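Local coordinates for nickel ABC transporter (Nickel-binding protein) (Bacillus halodurans, PDB 3T66), which probably serves as the extracellular solute-binding receptor of an ABC importer, handling nickel or peptides, at residues K13-L18 against S186-V191; D67-T72 against I124-P129; R240-T245 against F453-S458. All blocks are in the same frame, centred on the assembly; numbering follows the deposited sequence.

Contact 1: residues K13-L18 against S186-V191; sequences KHIHFL and SKLDSV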
ATOM      1  N   LYS A  13     -30.534 -12.293  -5.413  1.00 58.23           N
ATOM      2  CA  LYS A  13     -29.310 -11.573  -5.813  1.00 56.77           C
ATOM      3  C   LYS A  13     -28.045 -12.053  -5.105  1.00 55.61           C
ATOM      4  O   LYS A  13     -27.852 -11.800  -3.901  1.00 54.85           O
ATOM      5  CB  LYS A  13     -29.482 -10.061  -5.676  1.00 56.95           C
ATOM      6  CG  LYS A  13     -29.826  -9.385  -6.992  1.00 56.72           C
ATOM      7  CD  LYS A  13     -30.787  -8.241  -6.799  1.00 55.83           C
ATOM      8  CE  LYS A  13     -30.714  -7.316  -7.978  1.00 56.25           C
ATOM      9  NZ  LYS A  13     -30.968  -5.931  -7.547  1.00 56.74           N
ATOM     10  N   HIS A  14     -27.189 -12.739  -5.874  1.00 53.77           N
ATOM     11  CA  HIS A  14     -26.025 -13.392  -5.296  1.00 52.22           C
ATOM     12  C   HIS A  14     -24.725 -13.137  -6.033  1.00 51.09           C
ATOM     13  O   HIS A  14     -24.716 -13.077  -7.247  1.00 51.23           O
ATOM     14  CB  HIS A  14     -26.272 -14.873  -5.216  1.00 51.98           C
ATOM     15  CG  HIS A  14     -25.205 -15.611  -4.494  1.00 51.96           C
ATOM     16  ND1 HIS A  14     -25.103 -15.595  -3.118  1.00 52.10           N
ATOM     17  CD2 HIS A  14     -24.193 -16.390  -4.948  1.00 50.97           C
ATOM     18  CE1 HIS A  14     -24.069 -16.334  -2.754  1.00 52.62           C
ATOM     19  NE2 HIS A  14     -23.509 -16.838  -3.844  1.00 52.28           N
ATOM     20  N   ILE A  15     -23.640 -13.018  -5.275  1.00 49.67           N
ATOM     21  CA  ILE A  15     -22.338 -12.682  -5.801  1.00 48.93           C
ATOM     22  C   ILE A  15     -21.355 -13.631  -5.196  1.00 49.55           C
ATOM     23  O   ILE A  15     -21.282 -13.742  -3.970  1.00 49.95           O
ATOM     24  CB  ILE A  15     -21.907 -11.241  -5.421  1.00 48.28           C
ATOM     25  CG1 ILE A  15     -22.614 -10.203  -6.315  1.00 47.83           C
ATOM     26  CG2 ILE A  15     -20.417 -11.090  -5.464  1.00 45.45           C
ATOM     27  CD1 ILE A  15     -21.881  -9.724  -7.536  1.00 45.83           C
ATOM     28  N   HIS A  16     -20.614 -14.328  -6.057  1.00 49.91           N
ATOM     29  CA  HIS A  16     -19.549 -15.196  -5.617  1.00 50.31           C
ATOM     30  C   HIS A  16     -18.256 -14.544  -5.973  1.00 50.08           C
ATOM     31  O   HIS A  16     -17.944 -14.347  -7.159  1.00 50.32           O
ATOM     32  CB  HIS A  16     -19.620 -16.555  -6.274  1.00 50.57           C
ATOM     33  CG  HIS A  16     -18.635 -17.535  -5.713  1.00 54.18           C
ATOM     34  ND1 HIS A  16     -18.348 -18.745  -6.321  1.00 56.44           N
ATOM     35  CD2 HIS A  16     -17.838 -17.462  -4.618  1.00 54.22           C
ATOM     36  CE1 HIS A  16     -17.440 -19.384  -5.606  1.00 56.14           C
ATOM     37  NE2 HIS A  16     -17.115 -18.627  -4.569  1.00 55.79           N
ATOM     38  N   PHE A  17     -17.515 -14.213  -4.926  1.00 49.52           N
ATOM     39  CA  PHE A  17     -16.271 -13.490  -5.039  1.00 48.67           C
ATOM     40  C   PHE A  17     -15.240 -14.437  -4.522  1.00 48.44           C
ATOM     41  O   PHE A  17     -15.437 -15.139  -3.510  1.00 48.03           O
ATOM     42  CB  PHE A  17     -16.339 -12.204  -4.227  1.00 48.54           C
ATOM     43  CG  PHE A  17     -15.015 -11.545  -3.985  1.00 47.96           C
ATOM     44  CD1 PHE A  17     -14.539 -10.580  -4.844  1.00 48.92           C
ATOM     45  CD2 PHE A  17     -14.268 -11.839  -2.867  1.00 47.33           C
ATOM     46  CE1 PHE A  17     -13.328  -9.954  -4.602  1.00 46.35           C
ATOM     47  CE2 PHE A  17     -13.069 -11.221  -2.639  1.00 44.47           C
ATOM     48  CZ  PHE A  17     -12.605 -10.286  -3.499  1.00 44.16           C
ATOM     49  N   LEU A  18     -14.157 -14.479  -5.278  1.00 48.81           N
ATOM     50  CA  LEU A  18     -13.137 -15.511  -5.133  1.00 49.75           C
ATOM     51  C   LEU A  18     -11.780 -14.884  -4.908  1.00 50.31           C
ATOM     52  O   LEU A  18     -11.204 -14.226  -5.800  1.00 50.35           O
ATOM     53  CB  LEU A  18     -13.102 -16.445  -6.340  1.00 48.86           C
ATOM     54  CG  LEU A  18     -12.049 -17.567  -6.263  1.00 49.07           C
ATOM     55  CD1 LEU A  18     -12.010 -18.401  -4.908  1.00 47.02           C
ATOM     56  CD2 LEU A  18     -12.135 -18.469  -7.517  1.00 47.32           C
ATOM     57  N   SER A 186     -27.508  -3.156   1.226  1.00 45.79           N
ATOM     58  CA  SER A 186     -27.130  -3.708  -0.060  1.00 46.72           C
ATOM     59  C   SER A 186     -28.376  -4.030  -0.804  1.00 47.11           C
ATOM     60  O   SER A 186     -29.374  -4.230  -0.180  1.00 48.54           O
ATOM     61  CB  SER A 186     -26.401  -5.015   0.183  1.00 46.52           C
ATOM     62  OG  SER A 186     -25.693  -5.401  -0.984  1.00 49.63           O
ATOM     63  N   LYS A 187     -28.355  -4.107  -2.121  1.00 47.85           N
ATOM     64  CA  LYS A 187     -29.507  -4.714  -2.800  1.00 48.86           C
ATOM     65  C   LYS A 187     -29.282  -6.189  -3.028  1.00 49.42           C
ATOM     66  O   LYS A 187     -30.145  -6.889  -3.537  1.00 50.67           O
ATOM     67  CB  LYS A 187     -29.816  -4.044  -4.114  1.00 48.87           C
ATOM     68  CG  LYS A 187     -30.266  -2.644  -3.931  1.00 51.07           C
ATOM     69  CD  LYS A 187     -30.715  -2.111  -5.236  1.00 55.75           C
ATOM     70  CE  LYS A 187     -30.837  -0.629  -5.105  1.00 60.35           C
ATOM     71  NZ  LYS A 187     -31.664  -0.035  -6.201  1.00 65.34           N
ATOM     72  N   LEU A 188     -28.109  -6.639  -2.659  1.00 49.55           N
ATOM     73  CA  LEU A 188     -27.723  -7.994  -2.837  1.00 49.31           C
ATOM     74  C   LEU A 188     -28.402  -8.867  -1.864  1.00 50.02           C
ATOM     75  O   LEU A 188     -28.440  -8.576  -0.714  1.00 50.43           O
ATOM     76  CB  LEU A 188     -26.270  -8.095  -2.540  1.00 48.82           C
ATOM     77  CG  LEU A 188     -25.349  -7.765  -3.664  1.00 49.55           C
ATOM     78  CD1 LEU A 188     -24.028  -8.201  -3.222  1.00 48.60           C
ATOM     79  CD2 LEU A 188     -25.765  -8.514  -4.845  1.00 50.36           C
ATOM     80  N   ASP A 189     -28.989  -9.941  -2.331  1.00 51.00           N
ATOM     81  CA  ASP A 189     -29.549 -10.888  -1.429  1.00 50.59           C
ATOM     82  C   ASP A 189     -28.467 -11.611  -0.607  1.00 49.72           C
ATOM     83  O   ASP A 189     -28.622 -11.782   0.564  1.00 49.69           O
ATOM     84  CB  ASP A 189     -30.626 -11.736  -2.135  1.00 50.78           C
ATOM     85  CG  ASP A 189     -31.920 -10.929  -2.448  1.00 55.53           C
ATOM     86  OD1 ASP A 189     -32.456 -10.315  -1.546  1.00 57.59           O
ATOM     87  OD2 ASP A 189     -32.437 -10.891  -3.571  1.00 61.01           O
ATOM     88  N   SER A 190     -27.349 -11.998  -1.211  1.00 49.92           N
ATOM     89  CA  SER A 190     -26.259 -12.680  -0.485  1.00 49.83           C
ATOM     90  C   SER A 190     -24.879 -12.731  -1.164  1.00 49.74           C
ATOM     91  O   SER A 190     -24.785 -12.574  -2.340  1.00 49.97           O
ATOM     92  CB  SER A 190     -26.675 -14.094  -0.204  1.00 49.83           C
ATOM     93  OG  SER A 190     -26.469 -14.864  -1.355  1.00 49.62           O
ATOM     94  N   VAL A 191     -23.808 -12.999  -0.427  1.00 49.90           N
ATOM     95  CA  VAL A 191     -22.462 -13.138  -1.043  1.00 49.64           C
ATOM     96  C   VAL A 191     -21.754 -14.355  -0.511  1.00 50.47           C
ATOM     97  O   VAL A 191     -21.700 -14.571   0.718  1.00 49.60           O
ATOM     98  CB  VAL A 191     -21.486 -11.981  -0.680  1.00 49.52           C
ATOM     99  CG1 VAL A 191     -20.106 -12.212  -1.267  1.00 47.09           C
ATOM    100  CG2 VAL A 191     -22.022 -10.661  -1.107  1.00 49.31           C
TER
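Lys-187 meets Lys-13 where the chain enters a parallel beta pairing, in which strand 14-19 runs beside strand 190-195 of the mixed strand assembly in this solute-binding protein. The two lysine side chains lie alongside each other and point the same way, and CD of Lys-13 rests 3.6 Å from the Lys-187 carbonyl O. Leu-188 N is held by the Ser-186 hydroxyl in an ST turn, and the leucine brings its branch across Ile-15 at about a right angle, with CD2 3.9 Å from Ile-15 CG1; Phe-162 also touches this leucine. Asp-189 splits its carboxylate between two tasks: OD2 takes the backbone N-H of Lys-13 through its anti lone pair at 3.0 Å, while OD1 forms a salt bridge with Arg-177. Were an alanine to stand in for this aspartate, the Lys-13 N-H would probably lose its acceptor and Arg-177 its carboxylate partner. The Asp-189 side chain is about 8 Å from a bound calcium ion, so it is a neighbour of the ion and not a ligand. Ser-190 begins the strand ladder, its N donating to Lys-13 O at 2.7 Å. Its own carbonyl O receives Ile-15 N in the carbonyl plane, at 3.2 Å. His-14, with CG swung anti to its backbone N (chi1 -173°), brings the ring edge to the Ser-190 hydroxyl; ND1 donates to OG, but the modelled separation is too short to be taken literally. Val-191 pairs with Ile-15 on the face bearing both apolar side chains, where Val-191 CG2 lies 4.4 Å from Ile-15 CB. Its backbone joins in as well, for Val-191 CA makes a CA-H...O contact with Ile-15 O, at 3.2 Å.

Contact 2: residues D67-T72 against I124-P129; sequences DGQHWT and ITTKEP
Trp-71 and Ile-124 form an antiparallel hydrogen-bonded pair: Trp-71 N donates to Ile-124 O at 3.0 Å, and Ile-124 N returns a bond of 3.0 Å to Trp-71 O. Beyond it His-70 and Thr-125 make a non-hydrogen-bonded pair, and then Thr-126 N reaches Gln-69 O at 3.2 Å, beyond which Gly-68 still bonds to Phe-130. On the face of Trp-71 and Ile-124, the indole also meets Thr-126, whose CG2 comes within 3.8 Å of Trp-71 NE1. The extended Gln-69 side chain, with CG anti to its N (chi1 178°), spans the other segment's turn and lays its CG 3.6 Å from Thr-126 OG1 before passing the Pro-129 ring. A second shell fixes these groups. Thr-126 OG1 donates to Glu-128 O from above the carbonyl plane, at 2.8 Å, tying down the turn; a weak bond from NE1 to Gly-68 O steadies the indole, against which Phe-133 also packs. Asp-67 OD1 accepts from both Gln-69 N and His-70 N. It thereby makes an Asx turn and Asx motif leading into strand 70-75, an inner strand of a four-stranded antiparallel sheet ordered 60-64, 70-75, 121-126, 112-118.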
ATOM      1  N   ASP A  67      -2.521  19.008  20.294  1.00 58.25           N
ATOM      2  CA  ASP A  67      -1.119  18.647  20.528  1.00 58.31           C
ATOM      3  C   ASP A  67      -0.686  17.276  20.001  1.00 58.19           C
ATOM      4  O   ASP A  67       0.444  16.895  20.251  1.00 58.17           O
ATOM      5  CB  ASP A  67      -0.920  18.535  22.033  1.00 58.42           C
ATOM      6  CG  ASP A  67      -1.740  17.356  22.647  1.00 61.24           C
ATOM      7  OD1 ASP A  67      -2.631  16.742  21.970  1.00 63.94           O
ATOM      8  OD2 ASP A  67      -1.513  17.047  23.836  1.00 63.97           O
ATOM      9  N   GLY A  68      -1.588  16.488  19.401  1.00 57.65           N
ATOM     10  CA  GLY A  68      -1.229  15.162  18.885  1.00 56.71           C
ATOM     11  C   GLY A  68      -1.133  14.055  19.925  1.00 56.50           C
ATOM     12  O   GLY A  68      -0.843  12.892  19.607  1.00 56.30           O
ATOM     13  N   GLN A  69      -1.374  14.400  21.179  1.00 56.16           N
ATOM     14  CA  GLN A  69      -1.338  13.399  22.233  1.00 55.60           C
ATOM     15  C   GLN A  69      -2.724  13.185  22.826  1.00 54.56           C
ATOM     16  O   GLN A  69      -3.131  12.047  23.092  1.00 55.05           O
ATOM     17  CB  GLN A  69      -0.359  13.805  23.317  1.00 55.93           C
ATOM     18  CG  GLN A  69      -0.322  12.808  24.460  1.00 58.52           C
ATOM     19  CD  GLN A  69       0.935  12.885  25.300  1.00 59.40           C
ATOM     20  OE1 GLN A  69       1.213  11.986  26.083  1.00 60.64           O
ATOM     21  NE2 GLN A  69       1.704  13.948  25.132  1.00 60.17           N
ATOM     22  N   HIS A  70      -3.451  14.274  23.020  1.00 52.79           N
ATOM     23  CA  HIS A  70      -4.816  14.170  23.490  1.00 51.57           C
ATOM     24  C   HIS A  70      -5.732  14.334  22.306  1.00 50.41           C
ATOM     25  O   HIS A  70      -5.814  15.411  21.699  1.00 49.83           O
ATOM     26  CB  HIS A  70      -5.080  15.167  24.612  1.00 51.54           C
ATOM     27  CG  HIS A  70      -4.074  15.067  25.714  1.00 51.80           C
ATOM     28  ND1 HIS A  70      -4.284  14.315  26.855  1.00 51.36           N
ATOM     29  CD2 HIS A  70      -2.826  15.575  25.822  1.00 51.23           C
ATOM     30  CE1 HIS A  70      -3.219  14.385  27.630  1.00 51.43           C
ATOM     31  NE2 HIS A  70      -2.313  15.132  27.019  1.00 52.44           N
ATOM     32  N   TRP A  71      -6.365  13.212  21.975  1.00 48.94           N
ATOM     33  CA  TRP A  71      -7.172  13.079  20.797  1.00 48.36           C
ATOM     34  C   TRP A  71      -8.592  12.968  21.218  1.00 48.70           C
ATOM     35  O   TRP A  71      -8.884  12.347  22.235  1.00 49.72           O
ATOM     36  CB  TRP A  71      -6.816  11.800  20.064  1.00 47.78           C
ATOM     37  CG  TRP A  71      -5.502  11.846  19.519  1.00 46.96           C
ATOM     38  CD1 TRP A  71      -4.347  11.462  20.132  1.00 44.98           C
ATOM     39  CD2 TRP A  71      -5.149  12.348  18.250  1.00 46.08           C
ATOM     40  NE1 TRP A  71      -3.293  11.677  19.307  1.00 46.01           N
ATOM     41  CE2 TRP A  71      -3.747  12.225  18.137  1.00 46.19           C
ATOM     42  CE3 TRP A  71      -5.879  12.900  17.185  1.00 46.10           C
ATOM     43  CZ2 TRP A  71      -3.037  12.634  16.986  1.00 46.26           C
ATOM     44  CZ3 TRP A  71      -5.178  13.309  16.018  1.00 46.68           C
ATOM     45  CH2 TRP A  71      -3.769  13.164  15.933  1.00 46.41           C
ATOM     46  N   THR A  72      -9.490  13.522  20.419  1.00 48.51           N
ATOM     47  CA  THR A  72     -10.904  13.444  20.717  1.00 48.37           C
ATOM     48  C   THR A  72     -11.632  12.931  19.509  1.00 47.66           C
ATOM     49  O   THR A  72     -11.504  13.510  18.426  1.00 47.67           O
ATOM     50  CB  THR A  72     -11.455  14.844  21.020  1.00 48.88           C
ATOM     51  OG1 THR A  72     -11.046  15.237  22.330  1.00 49.54           O
ATOM     52  CG2 THR A  72     -12.972  14.857  20.917  1.00 48.41           C
ATOM     53  N   ILE A 124      -8.753   9.926  23.964  1.00 45.17           N
ATOM     54  CA  ILE A 124      -7.723   8.920  23.863  1.00 44.03           C
ATOM     55  C   ILE A 124      -6.429   9.627  24.100  1.00 44.36           C
ATOM     56  O   ILE A 124      -6.228  10.735  23.617  1.00 44.48           O
ATOM     57  CB  ILE A 124      -7.751   8.203  22.502  1.00 43.62           C
ATOM     58  CG1 ILE A 124      -8.843   7.140  22.471  1.00 41.83           C
ATOM     59  CG2 ILE A 124      -6.454   7.512  22.238  1.00 43.36           C
ATOM     60  CD1 ILE A 124      -9.240   6.722  21.054  1.00 38.27           C
ATOM     61  N   THR A 125      -5.554   9.013  24.878  1.00 44.74           N
ATOM     62  CA  THR A 125      -4.283   9.646  25.195  1.00 44.98           C
ATOM     63  C   THR A 125      -3.302   8.646  24.765  1.00 45.99           C
ATOM     64  O   THR A 125      -3.370   7.522  25.206  1.00 46.50           O
ATOM     65  CB  THR A 125      -4.100   9.915  26.714  1.00 44.47           C
ATOM     66  OG1 THR A 125      -5.154  10.762  27.153  1.00 44.38           O
ATOM     67  CG2 THR A 125      -2.826  10.626  26.985  1.00 40.89           C
ATOM     68  N   THR A 126      -2.408   9.056  23.880  1.00 47.11           N
ATOM     69  CA  THR A 126      -1.360   8.190  23.374  1.00 48.04           C
ATOM     70  C   THR A 126      -0.195   8.279  24.356  1.00 49.52           C
ATOM     71  O   THR A 126      -0.089   9.255  25.127  1.00 50.45           O
ATOM     72  CB  THR A 126      -0.925   8.684  22.007  1.00 47.48           C
ATOM     73  OG1 THR A 126      -0.684  10.079  22.091  1.00 48.53           O
ATOM     74  CG2 THR A 126      -2.016   8.507  21.007  1.00 47.11           C
ATOM     75  N   LYS A 127       0.698   7.299  24.340  1.00 50.27           N
ATOM     76  CA  LYS A 127       1.786   7.279  25.327  1.00 51.30           C
ATOM     77  C   LYS A 127       2.591   8.588  25.389  1.00 52.27           C
ATOM     78  O   LYS A 127       2.965   9.141  26.525  1.00 52.74           O
ATOM     79  CB  LYS A 127       2.637   6.057  25.090  1.00 50.27           C
ATOM     80  CG  LYS A 127       1.872   4.813  25.588  1.00 52.04           C
ATOM     81  CD  LYS A 127       2.100   3.527  24.764  1.00 51.37           C
ATOM     82  CE  LYS A 127       1.444   2.332  25.429  1.00 48.74           C
ATOM     83  NZ  LYS A 127       1.931   1.125  24.719  1.00 49.48           N
ATOM     84  N   GLU A 128       2.713   9.089  24.157  1.00 52.86           N
ATOM     85  CA  GLU A 128       3.500  10.232  23.722  1.00 54.08           C
ATOM     86  C   GLU A 128       2.831  10.864  22.493  1.00 53.77           C
ATOM     87  O   GLU A 128       2.088  10.200  21.767  1.00 53.56           O
ATOM     88  CB  GLU A 128       4.883   9.756  23.263  1.00 54.99           C
ATOM     89  CG  GLU A 128       4.881   8.819  22.015  1.00 57.18           C
ATOM     90  CD  GLU A 128       6.266   8.236  21.706  1.00 62.85           C
ATOM     91  OE1 GLU A 128       6.733   8.361  20.553  1.00 64.43           O
ATOM     92  OE2 GLU A 128       6.910   7.636  22.608  1.00 65.91           O
ATOM     93  N   PRO A 129       3.164  12.127  22.204  1.00 53.28           N
ATOM     94  CA  PRO A 129       2.607  12.762  21.026  1.00 52.57           C
ATOM     95  C   PRO A 129       2.783  11.877  19.791  1.00 52.20           C
ATOM     96  O   PRO A 129       3.908  11.512  19.420  1.00 52.57           O
ATOM     97  CB  PRO A 129       3.455  14.031  20.891  1.00 52.46           C
ATOM     98  CG  PRO A 129       4.005  14.277  22.273  1.00 52.83           C
ATOM     99  CD  PRO A 129       4.263  12.915  22.796  1.00 53.37           C
TER

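Contact 3: residues R240-T245 against F453-S458; sequences RTHNLT and FLIHPS
His-242 faces both Leu-454 and Ile-455 across an antiparallel pairing, a classic beta bulge in strand 451-464. Its carbonyl O accepts Leu-454 N at 2.8 Å and, only weakly, Ile-455 N, while its own N donates to Ile-455 O at 2.6 Å. From CB the His-242 side chain runs alongside Ile-455, with CB 4.0 Å from Ile-455 CG1. CG, beside the backbone N (chi1 -66°), keeps a similar range to that CG1, and CD2 comes closer still, to 3.6 Å from it. Farther out, CE1 approaches Pro-457 CG at longer range, NE2 lies 3.7 Å from Pro-457 CG, and CD of this proline sits over one ring face, offset toward the rim. At the ring's other nitrogen, ND1 has a weak bond to the Ser-385 hydroxyl. Pro-457 also takes the aliphatic part of Arg-240, which crosses it at about a right angle and sends NH1 to Ser-385 as well. On the opposite face Phe-453 lies beside Asn-243, whose amide stands nearly perpendicular to the ring (88°) with ND2 3.5 Å from CE1. Thr-241 OG1 is bonded to Pro-286 O, its link to His-456 ND1 being weak and less certain. Strand 240-246 thus runs between strands 451-464 and 381-387, while helix 395-402 supplies Tyr-397 and Tyr-402 against Phe-453.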
ATOM      1  N   ARG A 240       2.197   0.648  -3.196  1.00 48.58           N
ATOM      2  CA  ARG A 240       3.597   0.220  -3.290  1.00 48.39           C
ATOM      3  C   ARG A 240       4.270   0.748  -4.544  1.00 48.24           C
ATOM      4  O   ARG A 240       3.607   1.013  -5.542  1.00 48.56           O
ATOM      5  CB  ARG A 240       3.727  -1.282  -3.169  1.00 48.72           C
ATOM      6  CG  ARG A 240       4.121  -2.047  -4.405  1.00 48.86           C
ATOM      7  CD  ARG A 240       4.872  -3.329  -3.993  1.00 50.27           C
ATOM      8  NE  ARG A 240       4.416  -3.911  -2.721  1.00 47.97           N
ATOM      9  CZ  ARG A 240       5.107  -3.879  -1.580  1.00 47.07           C
ATOM     10  NH1 ARG A 240       6.293  -3.282  -1.514  1.00 46.50           N
ATOM     11  NH2 ARG A 240       4.604  -4.445  -0.498  1.00 45.48           N
ATOM     12  N   THR A 241       5.578   0.961  -4.477  1.00 47.62           N
ATOM     13  CA  THR A 241       6.285   1.536  -5.596  1.00 47.40           C
ATOM     14  C   THR A 241       7.555   0.746  -5.726  1.00 47.40           C
ATOM     15  O   THR A 241       8.178   0.409  -4.699  1.00 47.04           O
ATOM     16  CB  THR A 241       6.586   3.054  -5.375  1.00 47.74           C
ATOM     17  OG1 THR A 241       5.375   3.806  -5.489  1.00 49.07           O
ATOM     18  CG2 THR A 241       7.570   3.627  -6.422  1.00 48.12           C
ATOM     19  N   HIS A 242       7.937   0.429  -6.965  1.00 46.69           N
ATOM     20  CA  HIS A 242       9.255  -0.149  -7.151  1.00 47.29           C
ATOM     21  C   HIS A 242      10.270   0.912  -7.420  1.00 47.20           C
ATOM     22  O   HIS A 242       9.967   1.880  -8.099  1.00 47.57           O
ATOM     23  CB  HIS A 242       9.276  -1.154  -8.289  1.00 47.49           C
ATOM     24  CG  HIS A 242       8.462  -2.364  -8.010  1.00 46.59           C
ATOM     25  ND1 HIS A 242       8.295  -2.857  -6.735  1.00 46.73           N
ATOM     26  CD2 HIS A 242       7.740  -3.159  -8.829  1.00 43.82           C
ATOM     27  CE1 HIS A 242       7.521  -3.927  -6.786  1.00 47.01           C
ATOM     28  NE2 HIS A 242       7.174  -4.131  -8.044  1.00 45.05           N
ATOM     29  N   ASN A 243      11.478   0.717  -6.921  1.00 47.08           N
ATOM     30  CA  ASN A 243      12.538   1.642  -7.229  1.00 48.41           C
ATOM     31  C   ASN A 243      13.899   1.009  -7.240  1.00 48.86           C
ATOM     32  O   ASN A 243      14.107  -0.092  -6.715  1.00 49.14           O
ATOM     33  CB  ASN A 243      12.553   2.757  -6.180  1.00 49.00           C
ATOM     34  CG  ASN A 243      12.761   2.228  -4.778  1.00 50.60           C
ATOM     35  OD1 ASN A 243      13.743   1.545  -4.488  1.00 52.56           O
ATOM     36  ND2 ASN A 243      11.819   2.532  -3.893  1.00 55.49           N
ATOM     37  N   LEU A 244      14.840   1.732  -7.816  1.00 50.06           N
ATOM     38  CA  LEU A 244      16.257   1.517  -7.514  1.00 51.42           C
ATOM     39  C   LEU A 244      16.624   2.348  -6.293  1.00 52.49           C
ATOM     40  O   LEU A 244      16.821   3.556  -6.406  1.00 52.99           O
ATOM     41  CB  LEU A 244      17.157   1.937  -8.689  1.00 50.87           C
ATOM     42  CG  LEU A 244      16.954   1.259 -10.036  1.00 49.72           C
ATOM     43  CD1 LEU A 244      17.955   1.767 -11.050  1.00 47.89           C
ATOM     44  CD2 LEU A 244      17.091  -0.200  -9.816  1.00 47.21           C
ATOM     45  N   THR A 245      16.715   1.713  -5.134  1.00 53.85           N
ATOM     46  CA  THR A 245      17.266   2.385  -3.963  1.00 55.57           C
ATOM     47  C   THR A 245      18.800   2.486  -4.075  1.00 56.78           C
ATOM     48  O   THR A 245      19.477   1.462  -4.247  1.00 57.40           O
ATOM     49  CB  THR A 245      16.893   1.638  -2.679  1.00 55.60           C
ATOM     50  OG1 THR A 245      15.471   1.683  -2.488  1.00 55.63           O
ATOM     51  CG2 THR A 245      17.605   2.246  -1.463  1.00 56.06           C
ATOM     52  N   PHE A 453      12.508   6.150  -8.875  1.00 55.01           N
ATOM     53  CA  PHE A 453      11.239   5.459  -8.729  1.00 53.89           C
ATOM     54  C   PHE A 453      10.761   4.986 -10.067  1.00 53.51           C
ATOM     55  O   PHE A 453      10.546   5.791 -10.977  1.00 53.62           O
ATOM     56  CB  PHE A 453      10.219   6.326  -7.998  1.00 53.96           C
ATOM     57  CG  PHE A 453      10.634   6.634  -6.615  1.00 53.54           C
ATOM     58  CD1 PHE A 453      10.478   5.677  -5.607  1.00 55.33           C
ATOM     59  CD2 PHE A 453      11.289   7.811  -6.332  1.00 53.08           C
ATOM     60  CE1 PHE A 453      10.906   5.915  -4.295  1.00 55.03           C
ATOM     61  CE2 PHE A 453      11.745   8.078  -5.037  1.00 55.72           C
ATOM     62  CZ  PHE A 453      11.556   7.122  -4.007  1.00 56.45           C
ATOM     63  N   LEU A 454      10.628   3.660 -10.166  1.00 52.82           N
ATOM     64  CA  LEU A 454      10.330   2.952 -11.399  1.00 51.56           C
ATOM     65  C   LEU A 454       8.853   2.787 -11.656  1.00 51.00           C
ATOM     66  O   LEU A 454       8.267   3.500 -12.469  1.00 50.83           O
ATOM     67  CB  LEU A 454      10.980   1.590 -11.332  1.00 51.71           C
ATOM     68  CG  LEU A 454      12.478   1.693 -11.102  1.00 51.78           C
ATOM     69  CD1 LEU A 454      13.027   0.308 -10.744  1.00 52.13           C
ATOM     70  CD2 LEU A 454      13.121   2.255 -12.355  1.00 50.43           C
ATOM     71  N   ILE A 455       8.236   1.835 -10.980  1.00 50.69           N
ATOM     72  CA  ILE A 455       6.821   1.612 -11.218  1.00 51.04           C
ATOM     73  C   ILE A 455       5.912   1.476  -9.973  1.00 51.11           C
ATOM     74  O   ILE A 455       6.358   1.369  -8.804  1.00 51.76           O
ATOM     75  CB  ILE A 455       6.582   0.419 -12.155  1.00 51.19           C
ATOM     76  CG1 ILE A 455       6.950  -0.886 -11.474  1.00 51.86           C
ATOM     77  CG2 ILE A 455       7.328   0.589 -13.501  1.00 52.47           C
ATOM     78  CD1 ILE A 455       6.385  -2.122 -12.201  1.00 54.37           C
ATOM     79  N   HIS A 456       4.626   1.494 -10.269  1.00 50.25           N
ATOM     80  CA  HIS A 456       3.583   1.256  -9.314  1.00 49.80           C
ATOM     81  C   HIS A 456       2.891  -0.014  -9.799  1.00 49.31           C
ATOM     82  O   HIS A 456       2.166   0.017 -10.788  1.00 48.46           O
ATOM     83  CB  HIS A 456       2.554   2.413  -9.334  1.00 49.77           C
ATOM     84  CG  HIS A 456       3.101   3.744  -8.924  1.00 49.63           C
ATOM     85  ND1 HIS A 456       3.881   3.924  -7.801  1.00 50.30           N
ATOM     86  CD2 HIS A 456       2.936   4.973  -9.466  1.00 49.65           C
ATOM     87  CE1 HIS A 456       4.181   5.205  -7.676  1.00 49.20           C
ATOM     88  NE2 HIS A 456       3.616   5.864  -8.672  1.00 49.76           N
ATOM     89  N   PRO A 457       3.103  -1.138  -9.114  1.00 49.31           N
ATOM     90  CA  PRO A 457       2.407  -2.346  -9.581  1.00 49.37           C
ATOM     91  C   PRO A 457       0.875  -2.332  -9.275  1.00 49.59           C
ATOM     92  O   PRO A 457       0.429  -1.907  -8.160  1.00 49.26           O
ATOM     93  CB  PRO A 457       3.143  -3.488  -8.846  1.00 48.91           C
ATOM     94  CG  PRO A 457       3.700  -2.854  -7.614  1.00 48.67           C
ATOM     95  CD  PRO A 457       3.929  -1.385  -7.917  1.00 48.96           C
ATOM     96  N   SER A 458       0.100  -2.812 -10.259  1.00 49.07           N
ATOM     97  CA  SER A 458      -1.375  -2.801 -10.200  1.00 48.27           C
ATOM     98  C   SER A 458      -2.040  -3.952  -9.495  1.00 48.04           C
ATOM     99  O   SER A 458      -1.623  -5.097  -9.619  1.00 48.53           O
ATOM    100  CB  SER A 458      -1.961  -2.702 -11.593  1.00 47.85           C
ATOM    101  OG  SER A 458      -1.704  -1.412 -12.125  1.00 47.76           O
TER

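Overall arrangement
Contact 3 is the buried one, its centre about 11 Å from the centre of the chain; contacts 1 and 2 lie near the periphery, at about 27 and 26 Å. Contacts 1 and 3 share a strand network: strand 14-19 pairs with 213-215, which pairs with 451-464. Contact 2 belongs to a separate four-stranded sheet, though its segments fall within the loop that contact 1 closes. None touches another; the nearest atoms of contacts 1 and 3 are about 14 Å apart. Chemistry follows position: contact 1 adds an aspartate shared with Arg-177, contact 2 side-chain bonds within its turns, contact 3 histidine, phenylalanine and proline rings round a bulge. Contact 1 is parallel, the others antiparallel.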